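PDB 2QMA: diaminobutyrate-pyruvate transaminase and L-2,4-diaminobutyrate decarboxylase from Vibrio parahaemolyticus, which probably decarboxylates L-2,4-diaminobutyrate with pyridoxal 5'-phosphate in its C-terminal domain, the part in this structure, and probably also acts as a transaminase. Local coordinates for residues I319-D322 with L326-Q329. Numbering follows the deposited sequence.
Sequences ISVD and LFYQ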
ATOM      1  N   ILE A 319     -12.949 -12.567  -4.342  1.00 12.28           N
ATOM      2  CA  ILE A 319     -12.295 -12.312  -5.615  1.00 11.81           C
ATOM      3  C   ILE A 319     -11.281 -11.199  -5.441  1.00 13.14           C
ATOM      4  O   ILE A 319     -11.618 -10.110  -4.949  1.00 13.47           O
ATOM      5  CB  ILE A 319     -13.274 -11.837  -6.674  1.00 11.35           C
ATOM      6  CG1 ILE A 319     -14.428 -12.864  -6.904  1.00 10.56           C
ATOM      7  CG2 ILE A 319     -12.549 -11.486  -7.995  1.00  8.82           C
ATOM      8  CD1 ILE A 319     -15.603 -12.244  -7.607  1.00 14.68           C
ATOM      9  N   SER A 320     -10.044 -11.473  -5.844  1.00 13.84           N
ATOM     10  CA  SER A 320      -9.092 -10.379  -5.945  1.00 16.24           C
ATOM     11  C   SER A 320      -8.966  -9.833  -7.386  1.00 15.28           C
ATOM     12  O   SER A 320      -8.984 -10.566  -8.377  1.00 13.27           O
ATOM     13  CB  SER A 320      -7.791 -10.643  -5.257  1.00 18.93           C
ATOM     14  OG  SER A 320      -7.109 -11.734  -5.760  1.00 24.31           O
ATOM     15  N   VAL A 321      -8.935  -8.515  -7.458  1.00 16.57           N
ATOM     16  CA  VAL A 321      -8.945  -7.751  -8.710  1.00 19.36           C
ATOM     17  C   VAL A 321      -7.741  -6.786  -8.602  1.00 19.77           C
ATOM     18  O   VAL A 321      -7.619  -6.065  -7.613  1.00 19.61           O
ATOM     19  CB  VAL A 321     -10.260  -6.897  -8.872  1.00 20.97           C
ATOM     20  CG1 VAL A 321     -10.248  -6.189 -10.227  1.00 23.85           C
ATOM     21  CG2 VAL A 321     -11.522  -7.731  -8.685  1.00 21.62           C
ATOM     22  N   ASP A 322      -6.822  -6.849  -9.563  1.00 19.05           N
ATOM     23  CA  ASP A 322      -5.688  -5.921  -9.596  1.00 21.19           C
ATOM     24  C   ASP A 322      -5.838  -4.931 -10.713  1.00 20.54           C
ATOM     25  O   ASP A 322      -5.634  -5.302 -11.863  1.00 20.78           O
ATOM     26  CB  ASP A 322      -4.377  -6.670  -9.806  1.00 21.53           C
ATOM     27  CG  ASP A 322      -3.501  -6.621  -8.607  1.00 26.79           C
ATOM     28  OD1 ASP A 322      -3.974  -6.061  -7.590  1.00 33.23           O
ATOM     29  OD2 ASP A 322      -2.361  -7.155  -8.664  1.00 26.38           O
ATOM     30  N   LEU A 326      -4.104  -5.220 -15.758  1.00 20.72           N
ATOM     31  CA  LEU A 326      -4.698  -5.027 -17.066  1.00 19.99           C
ATOM     32  C   LEU A 326      -5.710  -3.876 -17.114  1.00 19.30           C
ATOM     33  O   LEU A 326      -6.152  -3.474 -18.195  1.00 19.72           O
ATOM     34  CB  LEU A 326      -5.346  -6.347 -17.487  1.00 21.44           C
ATOM     35  CG  LEU A 326      -5.562  -6.791 -18.922  1.00 21.22           C
ATOM     36  CD1 LEU A 326      -4.396  -6.528 -19.878  1.00 19.87           C
ATOM     37  CD2 LEU A 326      -6.038  -8.281 -18.904  1.00 18.21           C
ATOM     38  N   PHE A 327      -6.067  -3.317 -15.959  1.00 18.07           N
ATOM     39  CA  PHE A 327      -6.890  -2.079 -15.956  1.00 17.92           C
ATOM     40  C   PHE A 327      -6.058  -0.784 -16.111  1.00 16.88           C
ATOM     41  O   PHE A 327      -6.609   0.329 -16.131  1.00 17.17           O
ATOM     42  CB  PHE A 327      -7.687  -1.946 -14.670  1.00 18.80           C
ATOM     43  CG  PHE A 327      -8.846  -2.931 -14.508  1.00 20.28           C
ATOM     44  CD1 PHE A 327     -10.171  -2.535 -14.757  1.00 23.15           C
ATOM     45  CD2 PHE A 327      -8.616  -4.213 -13.986  1.00 22.38           C
ATOM     46  CE1 PHE A 327     -11.251  -3.423 -14.530  1.00 19.36           C
ATOM     47  CE2 PHE A 327      -9.659  -5.094 -13.775  1.00 18.26           C
ATOM     48  CZ  PHE A 327     -10.989  -4.698 -14.031  1.00 20.56           C
ATOM     49  N   TYR A 328      -4.739  -0.938 -16.202  1.00 15.22           N
ATOM     50  CA  TYR A 328      -3.801   0.179 -16.461  1.00 16.00           C
ATOM     51  C   TYR A 328      -3.690   1.279 -15.400  1.00 15.36           C
ATOM     52  O   TYR A 328      -3.164   2.363 -15.677  1.00 14.64           O
ATOM     53  CB  TYR A 328      -4.170   0.835 -17.789  1.00 15.64           C
ATOM     54  CG  TYR A 328      -4.277  -0.152 -18.923  1.00 17.50           C
ATOM     55  CD1 TYR A 328      -3.140  -0.818 -19.402  1.00 17.69           C
ATOM     56  CD2 TYR A 328      -5.495  -0.347 -19.584  1.00 19.50           C
ATOM     57  CE1 TYR A 328      -3.216  -1.699 -20.489  1.00 17.85           C
ATOM     58  CE2 TYR A 328      -5.579  -1.237 -20.707  1.00 18.94           C
ATOM     59  CZ  TYR A 328      -4.428  -1.910 -21.124  1.00 18.59           C
ATOM     60  OH  TYR A 328      -4.491  -2.780 -22.183  1.00 20.54           O
ATOM     61  N   GLN A 329      -4.185   1.007 -14.191  1.00 15.33           N
ATOM     62  CA  GLN A 329      -4.058   1.963 -13.103  1.00 14.72           C
ATOM     63  C   GLN A 329      -2.616   1.970 -12.567  1.00 15.04           C
ATOM     64  O   GLN A 329      -1.938   0.944 -12.615  1.00 14.92           O
ATOM     65  CB  GLN A 329      -5.077   1.633 -11.975  1.00 14.65           C
ATOM     66  CG  GLN A 329      -6.525   1.542 -12.527  1.00 16.44           C
ATOM     67  CD  GLN A 329      -6.933   2.795 -13.327  1.00 15.54           C
ATOM     68  OE1 GLN A 329      -7.218   3.843 -12.747  1.00 18.19           O
ATOM     69  NE2 GLN A 329      -6.929   2.689 -14.656  1.00 17.32           N
TER
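The end of strand 318-322 and the loop that carries the predicted cofactor lysine of this decarboxylase domain meet through Val321, Asp322 and Phe327. The ring of Phe327 reaches back toward the strand it follows, and its CE2 lies 3.8 Å from CG1 of Val321. That methyl is placed for the contact by a chi1 of -177°, which sets CG1 anti to the backbone N of Val321, and it approaches the ring obliquely. At the neighbouring ring atom, CD2, the backbone O of Asp322 comes to the edge of the Phe327 ring, near its plane, at 3.8 Å. Phe323 packs edge-to-face with the same ring. In the large mixed sheet of this fold-type I (aspartate aminotransferase-like) PLP domain, the strand runs parallel to 290-295 on one flank and antiparallel to 334-338 on the other. The short connection after it holds Lys325, predicted to form the Schiff base with pyridoxal phosphate but without cofactor here; within this connection its NZ makes a salt bridge to OD2 of Asp322, whose carboxylate leads away from Phe327. Past the ring, the amide of Gln329 folds back on the loop: NE2 donates to Phe327 O at 2.8 Å, nearly straight at 166°, with the donor tilted 34° from the carbonyl plane. OE1 of the same amide bonds to Thr383 OG1, so partners at both polar atoms fix its rotation. Tyr328 points away from the strand, its ring edge-to-face with Phe23 of the second subunit.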